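Local coordinates for protein telomerase reverse transcriptase (Candida tropicalis MYA-3404, PDB 6ZD1) that probably lengthens telomeres as the catalytic subunit of telomerase, copying an RNA template within the enzyme into repeated DNA at chromosome ends, at residues K268-W271 and D272-Y276; T376-E379 and F380-L383; V670-L673 and L674-K678. All coordinates share one frame; numbering follows the deposited sequence.

Contact 1: K268-W271 and D272-Y276; sequences KEKW and DYIFY
Lys268 and Asp272 form an i to i+4 salt bridge on helix 263-298, a long helix in the reverse transcriptase region, and the same turns carry a cluster of apolar groups (Trp271, Ile274, Phe275) on another side. Lysine before aspartate by four residues suits an exposed helix flank: that spacing, about one turn, places the two on the same flank, where the long lysine chain can span the rise. The bend at its second torsion (chi2 -84°) swings the extended end across to Asp272, one turn on. NZ lies 2.9 Å from Asp272 OD2, on the syn lone pair, and makes a weaker second bond at 3.2 Å to Asp272 OD1; the ammonium therefore sits at the open end of the carboxylate.

Charges on neighbouring positions are spent elsewhere. Lys270 forms a salt bridge with Asp378 of the loop after strand 368-372, and Glu269 accepts from the backbone N of Ser253, so both tie the helix to chain lying beside it.

Backbone bonds of the usual alpha-helical kind underlie all this, from Asp272 N to Lys268 O (3.2 Å) through to Phe275 N to Trp271 O (2.9 Å).

Apolar packing centres on Trp271. With its CG anti to the carbonyl carbon (chi1 -78°), the indole extends alongside the next turn, where buried Ile274 lies over one face, offset toward the rim: a CH-pi contact in which CD1 stands 4.0 Å from the centroid of the six-membered ring. Isoleucine suits the place because its two branches part: CD1 lies over the indole face while CG2 reaches Thr376 beyond the helix. Phe275 takes the indole edge instead, the two rings oblique with planes at 55°, and its CE2 comes to 4.0 Å from Trp271 CE3.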
ATOM      1  N   LYS A 268       4.999  12.556 -24.204  1.00 84.31           N
ATOM      2  CA  LYS A 268       4.694  13.968 -23.990  1.00 85.20           C
ATOM      3  C   LYS A 268       3.622  14.137 -22.922  1.00 85.12           C
ATOM      4  O   LYS A 268       3.768  14.947 -22.001  1.00 86.48           O
ATOM      5  CB  LYS A 268       4.251  14.613 -25.308  1.00 84.57           C
ATOM      6  CG  LYS A 268       4.296  16.147 -25.329  1.00 85.77           C
ATOM      7  CD  LYS A 268       3.048  16.792 -24.733  1.00 85.66           C
ATOM      8  CE  LYS A 268       3.187  18.307 -24.662  1.00 87.06           C
ATOM      9  NZ  LYS A 268       2.044  18.945 -23.950  1.00 91.10           N
ATOM     10  N   GLU A 269       2.529  13.381 -23.033  1.00 85.08           N
ATOM     11  CA  GLU A 269       1.459  13.507 -22.054  1.00 92.46           C
ATOM     12  C   GLU A 269       1.838  12.906 -20.710  1.00 82.11           C
ATOM     13  O   GLU A 269       1.283  13.316 -19.685  1.00 81.64           O
ATOM     14  CB  GLU A 269       0.184  12.854 -22.587  1.00 91.08           C
ATOM     15  CG  GLU A 269      -0.344  13.514 -23.848  1.00 86.87           C
ATOM     16  CD  GLU A 269      -1.710  13.000 -24.249  1.00 89.70           C
ATOM     17  OE1 GLU A 269      -2.356  13.642 -25.104  1.00 88.14           O
ATOM     18  OE2 GLU A 269      -2.136  11.959 -23.705  1.00 98.04           O
ATOM     19  N   LYS A 270       2.785  11.966 -20.689  1.00 81.26           N
ATOM     20  CA  LYS A 270       3.263  11.442 -19.415  1.00 82.81           C
ATOM     21  C   LYS A 270       3.892  12.547 -18.577  1.00 85.12           C
ATOM     22  O   LYS A 270       3.681  12.611 -17.360  1.00 88.15           O
ATOM     23  CB  LYS A 270       4.260  10.306 -19.656  1.00 81.42           C
ATOM     24  CG  LYS A 270       4.867   9.722 -18.389  1.00 82.01           C
ATOM     25  CD  LYS A 270       3.794   9.222 -17.437  1.00 92.88           C
ATOM     26  CE  LYS A 270       4.387   8.780 -16.107  1.00 90.17           C
ATOM     27  NZ  LYS A 270       5.317   7.627 -16.260  1.00104.71           N
ATOM     28  N   TRP A 271       4.643  13.448 -19.218  1.00 85.77           N
ATOM     29  CA  TRP A 271       5.240  14.574 -18.508  1.00 87.66           C
ATOM     30  C   TRP A 271       4.242  15.688 -18.230  1.00 87.93           C
ATOM     31  O   TRP A 271       4.459  16.475 -17.302  1.00 88.04           O
ATOM     32  CB  TRP A 271       6.428  15.128 -19.298  1.00 88.62           C
ATOM     33  CG  TRP A 271       7.645  14.286 -19.153  1.00 87.58           C
ATOM     34  CD1 TRP A 271       8.055  13.286 -19.984  1.00 87.01           C
ATOM     35  CD2 TRP A 271       8.603  14.347 -18.092  1.00 88.52           C
ATOM     36  NE1 TRP A 271       9.219  12.726 -19.511  1.00 87.50           N
ATOM     37  CE2 TRP A 271       9.575  13.359 -18.350  1.00 87.84           C
ATOM     38  CE3 TRP A 271       8.737  15.145 -16.950  1.00 87.13           C
ATOM     39  CZ2 TRP A 271      10.667  13.151 -17.511  1.00 92.52           C
ATOM     40  CZ3 TRP A 271       9.822  14.936 -16.117  1.00 85.21           C
ATOM     41  CH2 TRP A 271      10.772  13.946 -16.402  1.00 85.56           C
ATOM     42  N   ASP A 272       3.159  15.773 -19.007  1.00 87.12           N
ATOM     43  CA  ASP A 272       2.069  16.666 -18.635  1.00 87.44           C
ATOM     44  C   ASP A 272       1.482  16.269 -17.287  1.00 87.10           C
ATOM     45  O   ASP A 272       1.273  17.124 -16.419  1.00 87.10           O
ATOM     46  CB  ASP A 272       0.987  16.657 -19.714  1.00 90.35           C
ATOM     47  CG  ASP A 272       1.361  17.487 -20.923  1.00 89.89           C
ATOM     48  OD1 ASP A 272       2.067  18.502 -20.752  1.00 94.19           O
ATOM     49  OD2 ASP A 272       0.940  17.128 -22.044  1.00 92.92           O
ATOM     50  N   TYR A 273       1.244  14.970 -17.079  1.00 84.08           N
ATOM     51  CA  TYR A 273       0.726  14.521 -15.791  1.00 84.24           C
ATOM     52  C   TYR A 273       1.745  14.755 -14.686  1.00 85.53           C
ATOM     53  O   TYR A 273       1.392  15.233 -13.601  1.00 85.03           O
ATOM     54  CB  TYR A 273       0.342  13.041 -15.859  1.00 85.70           C
ATOM     55  CG  TYR A 273      -0.342  12.525 -14.608  1.00 88.67           C
ATOM     56  CD1 TYR A 273       0.391  11.963 -13.569  1.00 82.29           C
ATOM     57  CD2 TYR A 273      -1.723  12.603 -14.466  1.00 90.38           C
ATOM     58  CE1 TYR A 273      -0.232  11.494 -12.424  1.00 81.18           C
ATOM     59  CE2 TYR A 273      -2.353  12.138 -13.325  1.00 89.13           C
ATOM     60  CZ  TYR A 273      -1.605  11.584 -12.308  1.00 89.36           C
ATOM     61  OH  TYR A 273      -2.231  11.119 -11.172  1.00 89.92           O
ATOM     62  N   ILE A 274       3.017  14.451 -14.957  1.00 84.34           N
ATOM     63  CA  ILE A 274       4.079  14.673 -13.979  1.00 84.09           C
ATOM     64  C   ILE A 274       4.123  16.136 -13.557  1.00 85.90           C
ATOM     65  O   ILE A 274       4.279  16.450 -12.369  1.00 85.03           O
ATOM     66  CB  ILE A 274       5.432  14.209 -14.549  1.00 85.48           C
ATOM     67  CG1 ILE A 274       5.460  12.690 -14.705  1.00 82.95           C
ATOM     68  CG2 ILE A 274       6.580  14.669 -13.666  1.00 84.24           C
ATOM     69  CD1 ILE A 274       6.750  12.179 -15.305  1.00 83.66           C
ATOM     70  N   PHE A 275       3.993  17.055 -14.515  1.00 87.13           N
ATOM     71  CA  PHE A 275       3.957  18.469 -14.158  1.00 91.45           C
ATOM     72  C   PHE A 275       2.637  18.836 -13.495  1.00 88.80           C
ATOM     73  O   PHE A 275       2.604  19.678 -12.588  1.00 88.32           O
ATOM     74  CB  PHE A 275       4.194  19.336 -15.394  1.00 88.94           C
ATOM     75  CG  PHE A 275       5.598  19.273 -15.913  1.00 90.17           C
ATOM     76  CD1 PHE A 275       5.876  19.594 -17.228  1.00 92.33           C
ATOM     77  CD2 PHE A 275       6.642  18.893 -15.085  1.00 97.38           C
ATOM     78  CE1 PHE A 275       7.165  19.537 -17.709  1.00 96.01           C
ATOM     79  CE2 PHE A 275       7.937  18.833 -15.561  1.00 92.15           C
ATOM     80  CZ  PHE A 275       8.199  19.155 -16.876  1.00 95.46           C
ATOM     81  N   TYR A 276       1.536  18.219 -13.933  1.00 87.89           N
ATOM     82  CA  TYR A 276       0.254  18.457 -13.276  1.00 88.41           C
ATOM     83  C   TYR A 276       0.268  17.935 -11.844  1.00 88.16           C
ATOM     84  O   TYR A 276      -0.258  18.586 -10.933  1.00 86.79           O
ATOM     85  CB  TYR A 276      -0.876  17.808 -14.077  1.00 86.52           C
ATOM     86  CG  TYR A 276      -2.265  18.094 -13.544  1.00 87.12           C
ATOM     87  CD1 TYR A 276      -3.004  17.107 -12.902  1.00 86.13           C
ATOM     88  CD2 TYR A 276      -2.838  19.352 -13.688  1.00 90.05           C
ATOM     89  CE1 TYR A 276      -4.277  17.366 -12.420  1.00 87.85           C
ATOM     90  CE2 TYR A 276      -4.107  19.619 -13.207  1.00 90.17           C
ATOM     91  CZ  TYR A 276      -4.821  18.625 -12.574  1.00 89.41           C
ATOM     92  OH  TYR A 276      -6.085  18.894 -12.097  1.00 98.97           O
TER

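Contact 2: T376-E379 and F380-L383; sequences TLDE and FLKL
Leu383 N donates to Phe380 O over 3.0 Å. The bend this closes lays Leu383 against Glu379, with Leu383 CB 3.2 Å from Glu379 O. Farther out the two side chains run side by side, Glu379 CG meeting Leu383 CD1 at 4.1 Å.

The carboxylate of Glu379 serves the preceding bend. Thr376 to Glu379 is a type I beta turn in the loop between strands 368-372 and 389-390, and Glu379 OE2 reaches back to accept from Thr376 N at 3.2 Å, met from above the carboxylate plane. OE1 is in a salt bridge with Lys278 of helix 263-298, so a glutamate here both braces the turn and fastens it to that helix.

Phe380 turns its ring edge to Thr376 O and Leu377 O while packing on Met667 and Val704, where a large apolar ring is useful. Leu381 packs back over the turn: its first torsion (chi1 62°) sets CG between the backbone N and carbonyl carbon, bringing CD2 to 3.7 Å from Leu377 CG and CD1 to 3.7 Å from Asp378 CB. Lys382 drapes its CD over Asp378 O at 3.4 Å, and its NZ stops 4.3 Å from Asp378 OD2, the oxygen already bridged to Lys270.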
ATOM      1  N   THR A 376       8.868  13.673  -8.494  1.00100.84           N
ATOM      2  CA  THR A 376       8.119  12.488  -8.869  1.00101.93           C
ATOM      3  C   THR A 376       9.072  11.302  -8.805  1.00100.85           C
ATOM      4  O   THR A 376      10.294  11.469  -8.862  1.00 97.02           O
ATOM      5  CB  THR A 376       7.528  12.648 -10.278  1.00100.74           C
ATOM      6  OG1 THR A 376       6.788  13.874 -10.359  1.00103.43           O
ATOM      7  CG2 THR A 376       6.623  11.472 -10.636  1.00105.54           C
ATOM      8  N   LEU A 377       8.518  10.100  -8.610  1.00 94.53           N
ATOM      9  CA  LEU A 377       9.349   8.897  -8.658  1.00 92.12           C
ATOM     10  C   LEU A 377      10.109   8.843  -9.966  1.00 98.96           C
ATOM     11  O   LEU A 377      11.338   8.698  -9.982  1.00105.07           O
ATOM     12  CB  LEU A 377       8.515   7.627  -8.485  1.00 88.23           C
ATOM     13  CG  LEU A 377       9.378   6.368  -8.665  1.00 96.66           C
ATOM     14  CD1 LEU A 377      10.465   6.326  -7.604  1.00 87.99           C
ATOM     15  CD2 LEU A 377       8.559   5.108  -8.649  1.00 92.34           C
ATOM     16  N   ASP A 378       9.361   8.974 -11.068  1.00 91.46           N
ATOM     17  CA  ASP A 378       9.904   8.891 -12.453  1.00108.13           C
ATOM     18  C   ASP A 378      10.801  10.092 -12.783  1.00112.94           C
ATOM     19  O   ASP A 378      10.900  10.434 -13.977  1.00116.00           O
ATOM     20  CB  ASP A 378       8.778   8.735 -13.480  1.00101.26           C
ATOM     21  CG  ASP A 378       7.545   8.045 -12.922  1.00107.90           C
ATOM     22  OD1 ASP A 378       7.686   7.313 -11.922  1.00117.96           O
ATOM     23  OD2 ASP A 378       6.455   8.245 -13.492  1.00 98.56           O
ATOM     24  N   GLU A 379      11.426  10.704 -11.773  1.00116.25           N
ATOM     25  CA  GLU A 379      12.347  11.848 -12.020  1.00105.17           C
ATOM     26  C   GLU A 379      13.763  11.284 -12.180  1.00112.25           C
ATOM     27  O   GLU A 379      14.317  11.357 -13.295  1.00123.04           O
ATOM     28  CB  GLU A 379      12.277  12.850 -10.866  1.00113.35           C
ATOM     29  CG  GLU A 379      12.569  14.279 -11.287  1.00112.19           C
ATOM     30  CD  GLU A 379      11.373  15.212 -11.231  1.00101.88           C
ATOM     31  OE1 GLU A 379      11.583  16.442 -11.238  1.00104.58           O
ATOM     32  OE2 GLU A 379      10.234  14.708 -11.178  1.00100.38           O
ATOM     33  N   PHE A 380      14.306  10.744 -11.086  1.00107.54           N
ATOM     34  CA  PHE A 380      15.620  10.106 -11.037  1.00114.82           C
ATOM     35  C   PHE A 380      15.722   9.016 -12.083  1.00115.64           C
ATOM     36  O   PHE A 380      16.578   9.058 -12.972  1.00128.85           O
ATOM     37  CB  PHE A 380      15.879   9.571  -9.623  1.00119.73           C
ATOM     38  CG  PHE A 380      15.703  10.627  -8.578  1.00119.29           C
ATOM     39  CD1 PHE A 380      14.431  10.959  -8.130  1.00110.81           C
ATOM     40  CD2 PHE A 380      16.786  11.333  -8.092  1.00118.38           C
ATOM     41  CE1 PHE A 380      14.250  11.957  -7.200  1.00111.09           C
ATOM     42  CE2 PHE A 380      16.613  12.336  -7.151  1.00115.33           C
ATOM     43  CZ  PHE A 380      15.337  12.646  -6.706  1.00113.12           C
ATOM     44  N   LEU A 381      14.846   8.027 -11.995  1.00104.25           N
ATOM     45  CA  LEU A 381      14.603   7.182 -13.149  1.00 99.69           C
ATOM     46  C   LEU A 381      14.020   8.036 -14.271  1.00107.52           C
ATOM     47  O   LEU A 381      13.088   8.817 -14.056  1.00117.60           O
ATOM     48  CB  LEU A 381      13.685   6.012 -12.784  1.00 89.05           C
ATOM     49  CG  LEU A 381      12.264   6.269 -12.283  1.00 99.63           C
ATOM     50  CD1 LEU A 381      11.280   5.991 -13.404  1.00115.77           C
ATOM     51  CD2 LEU A 381      11.976   5.402 -11.070  1.00 96.43           C
ATOM     52  N   LYS A 382      14.601   7.901 -15.461  1.00111.20           N
ATOM     53  CA  LYS A 382      14.449   8.727 -16.665  1.00109.97           C
ATOM     54  C   LYS A 382      15.229  10.042 -16.630  1.00105.34           C
ATOM     55  O   LYS A 382      15.158  10.766 -17.608  1.00113.56           O
ATOM     56  CB  LYS A 382      12.987   9.089 -16.977  1.00 90.36           C
ATOM     57  CG  LYS A 382      11.981   7.955 -16.977  1.00106.00           C
ATOM     58  CD  LYS A 382      10.592   8.545 -16.755  1.00 99.04           C
ATOM     59  CE  LYS A 382       9.524   7.930 -17.644  1.00108.47           C
ATOM     60  NZ  LYS A 382       8.190   8.544 -17.370  1.00100.30           N
ATOM     61  N   LEU A 383      15.942  10.395 -15.554  1.00108.09           N
ATOM     62  CA  LEU A 383      16.956  11.445 -15.682  1.00 98.11           C
ATOM     63  C   LEU A 383      18.281  11.124 -14.998  1.00112.57           C
ATOM     64  O   LEU A 383      19.259  11.835 -15.249  1.00119.97           O
ATOM     65  CB  LEU A 383      16.437  12.799 -15.154  1.00 92.33           C
ATOM     66  CG  LEU A 383      15.093  13.412 -15.605  1.00 92.16           C
ATOM     67  CD1 LEU A 383      14.750  14.616 -14.737  1.00 87.72           C
ATOM     68  CD2 LEU A 383      15.054  13.811 -17.074  1.00 93.85           C
TER

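Contact 3: V670-L673 and L674-K678; sequences VEYL and LTCIK
Val670 to Lys678 spans the opening turns of helix 670-684, and its i to i+4 bonds are regular, from Leu674 N to Val670 O at 2.7 Å through to Ile677 N to Leu673 O at 2.9 Å. This helix belongs to the helical C-terminal part of the chain, which probably corresponds to the thumb, as in other telomerase reverse transcriptases.

Tyr672 and Cys676 form a Cys sulfur-aromatic pair one turn apart. The tyrosine CG is anti to its own backbone nitrogen (chi1 176°), which turns the ring toward the following turn; the sulfur comes over one face, 3.9 Å from the ring centroid and 20° off the normal. It is offset toward the hydroxyl-bearing side, nearest CZ and CE2. Cysteine suits the place because its short side chain brings a polarisable sulfur over the ring; it also touches Arg613 of helix 609-637.

Tyr672 O is gripped twice. Cys676 N gives it the helical bond, at 3.1 Å, and Thr675 OG1 adds another at 3.2 Å from the same face of the carbonyl plane, the hydroxyl standing well above that plane. A threonine on an exposed flank can thus satisfy its hydroxyl on the helix itself.

On the buried flank Leu673 and Ile677 meet loosely, CG to CD1 at 4.3 Å. Ile677 reaches Ile653 and Val616, and Leu674 also packs on Ile653, so branched aliphatics join this helix to helices 642-664 and 609-637.

The sulfur-ring contact is probably largely dispersive, so it would restrict the tyrosine ring only mildly; the stronger directional hold comes from the backbone bonds, to which Thr675 OG1 adds a less well-aligned one at Tyr672 O.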
ATOM      1  N   VAL A 670       8.553  11.387   1.859  1.00 71.13           N
ATOM      2  CA  VAL A 670       9.661  10.459   2.071  1.00 69.78           C
ATOM      3  C   VAL A 670      10.580  10.980   3.167  1.00 62.47           C
ATOM      4  O   VAL A 670      11.119  10.202   3.965  1.00 55.08           O
ATOM      5  CB  VAL A 670      10.425  10.197   0.757  1.00 69.20           C
ATOM      6  CG1 VAL A 670       9.502   9.563  -0.275  1.00 61.66           C
ATOM      7  CG2 VAL A 670      11.038  11.478   0.214  1.00 69.78           C
ATOM      8  N   GLU A 671      10.754  12.302   3.240  1.00 70.78           N
ATOM      9  CA  GLU A 671      11.561  12.884   4.305  1.00 64.99           C
ATOM     10  C   GLU A 671      10.951  12.589   5.668  1.00 65.40           C
ATOM     11  O   GLU A 671      11.631  12.085   6.570  1.00 74.58           O
ATOM     12  CB  GLU A 671      11.701  14.392   4.092  1.00 76.54           C
ATOM     13  CG  GLU A 671      12.662  14.773   2.985  1.00 88.36           C
ATOM     14  CD  GLU A 671      14.018  15.181   3.520  1.00107.71           C
ATOM     15  OE1 GLU A 671      14.287  16.397   3.590  1.00103.15           O
ATOM     16  OE2 GLU A 671      14.806  14.285   3.889  1.00112.18           O
ATOM     17  N   TYR A 672       9.658  12.876   5.828  1.00 67.26           N
ATOM     18  CA  TYR A 672       8.988  12.587   7.092  1.00 73.81           C
ATOM     19  C   TYR A 672       9.075  11.102   7.428  1.00 72.41           C
ATOM     20  O   TYR A 672       9.285  10.729   8.588  1.00 72.88           O
ATOM     21  CB  TYR A 672       7.529  13.049   7.024  1.00 68.12           C
ATOM     22  CG  TYR A 672       6.695  12.727   8.251  1.00 81.17           C
ATOM     23  CD1 TYR A 672       6.704  13.563   9.364  1.00 75.98           C
ATOM     24  CD2 TYR A 672       5.882  11.598   8.287  1.00 82.49           C
ATOM     25  CE1 TYR A 672       5.937  13.272  10.484  1.00 87.56           C
ATOM     26  CE2 TYR A 672       5.113  11.301   9.401  1.00 88.09           C
ATOM     27  CZ  TYR A 672       5.144  12.140  10.495  1.00 93.33           C
ATOM     28  OH  TYR A 672       4.378  11.841  11.600  1.00 96.70           O
ATOM     29  N   LEU A 673       8.967  10.239   6.416  1.00 67.93           N
ATOM     30  CA  LEU A 673       8.985   8.804   6.676  1.00 56.90           C
ATOM     31  C   LEU A 673      10.388   8.323   7.018  1.00 54.56           C
ATOM     32  O   LEU A 673      10.558   7.465   7.890  1.00 61.00           O
ATOM     33  CB  LEU A 673       8.431   8.044   5.473  1.00 52.34           C
ATOM     34  CG  LEU A 673       8.095   6.571   5.712  1.00 57.09           C
ATOM     35  CD1 LEU A 673       7.052   6.431   6.812  1.00 68.91           C
ATOM     36  CD2 LEU A 673       7.615   5.915   4.426  1.00 71.38           C
ATOM     37  N   LEU A 674      11.406   8.866   6.346  1.00 51.67           N
ATOM     38  CA  LEU A 674      12.779   8.450   6.622  1.00 48.78           C
ATOM     39  C   LEU A 674      13.167   8.750   8.064  1.00 60.03           C
ATOM     40  O   LEU A 674      13.808   7.924   8.727  1.00 61.31           O
ATOM     41  CB  LEU A 674      13.742   9.135   5.653  1.00 50.09           C
ATOM     42  CG  LEU A 674      15.222   8.767   5.771  1.00 50.84           C
ATOM     43  CD1 LEU A 674      15.395   7.267   5.673  1.00 50.55           C
ATOM     44  CD2 LEU A 674      16.044   9.471   4.701  1.00 54.81           C
ATOM     45  N   THR A 675      12.776   9.918   8.577  1.00 61.22           N
ATOM     46  CA  THR A 675      13.148  10.258   9.945  1.00 61.13           C
ATOM     47  C   THR A 675      12.301   9.510  10.967  1.00 66.51           C
ATOM     48  O   THR A 675      12.798   9.186  12.051  1.00 67.61           O
ATOM     49  CB  THR A 675      13.059  11.771  10.165  1.00 64.98           C
ATOM     50  OG1 THR A 675      11.719  12.220   9.946  1.00 82.78           O
ATOM     51  CG2 THR A 675      13.993  12.492   9.205  1.00 76.28           C
ATOM     52  N   CYS A 676      11.040   9.203  10.643  1.00 59.68           N
ATOM     53  CA  CYS A 676      10.274   8.314  11.513  1.00 64.91           C
ATOM     54  C   CYS A 676      10.878   6.916  11.544  1.00 61.30           C
ATOM     55  O   CYS A 676      10.846   6.250  12.588  1.00 58.06           O
ATOM     56  CB  CYS A 676       8.814   8.249  11.061  1.00 63.35           C
ATOM     57  SG  CYS A 676       7.838   9.714  11.456  1.00 74.82           S
ATOM     58  N   ILE A 677      11.456   6.469  10.426  1.00 54.96           N
ATOM     59  CA  ILE A 677      12.124   5.173  10.402  1.00 56.78           C
ATOM     60  C   ILE A 677      13.348   5.190  11.309  1.00 58.22           C
ATOM     61  O   ILE A 677      13.582   4.247  12.074  1.00 48.26           O
ATOM     62  CB  ILE A 677      12.505   4.796   8.961  1.00 49.09           C
ATOM     63  CG1 ILE A 677      11.265   4.446   8.143  1.00 53.38           C
ATOM     64  CG2 ILE A 677      13.486   3.640   8.949  1.00 37.66           C
ATOM     65  CD1 ILE A 677      11.572   4.243   6.675  1.00 41.90           C
ATOM     66  N   LYS A 678      14.138   6.265  11.249  1.00 54.32           N
ATOM     67  CA  LYS A 678      15.308   6.368  12.116  1.00 65.18           C
ATOM     68  C   LYS A 678      14.904   6.305  13.582  1.00 58.40           C
ATOM     69  O   LYS A 678      15.514   5.581  14.376  1.00 56.02           O
ATOM     70  CB  LYS A 678      16.066   7.665  11.831  1.00 59.58           C
ATOM     71  CG  LYS A 678      16.608   7.775  10.419  1.00 59.70           C
ATOM     72  CD  LYS A 678      17.291   9.117  10.222  1.00 51.00           C
ATOM     73  CE  LYS A 678      17.864   9.251   8.826  1.00 53.92           C
ATOM     74  NZ  LYS A 678      18.550  10.566   8.678  1.00 62.21           N
TER

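Contacts 1 and 2 adjoin one another in the reverse transcriptase region: helix 263-298 and the loop after strand 368-372 are joined by the Lys270-Asp378 salt bridge and by Ile274 against Thr376. Contact 3 stands apart, with no touch to either; its nearest atoms are about 8 Å from contact 2 and about 15 Å from contact 1. The loop of contact 2 is at the surface, contact 1 is partly buried, and contact 3 is mostly buried among helices. Contacts 1 and 2 mix charge pairs with apolar packing, while contact 3 relies on aliphatic packing, a sulfur over a ring, and hydrogen bonds along the helix, with Lys678 reaching outside it.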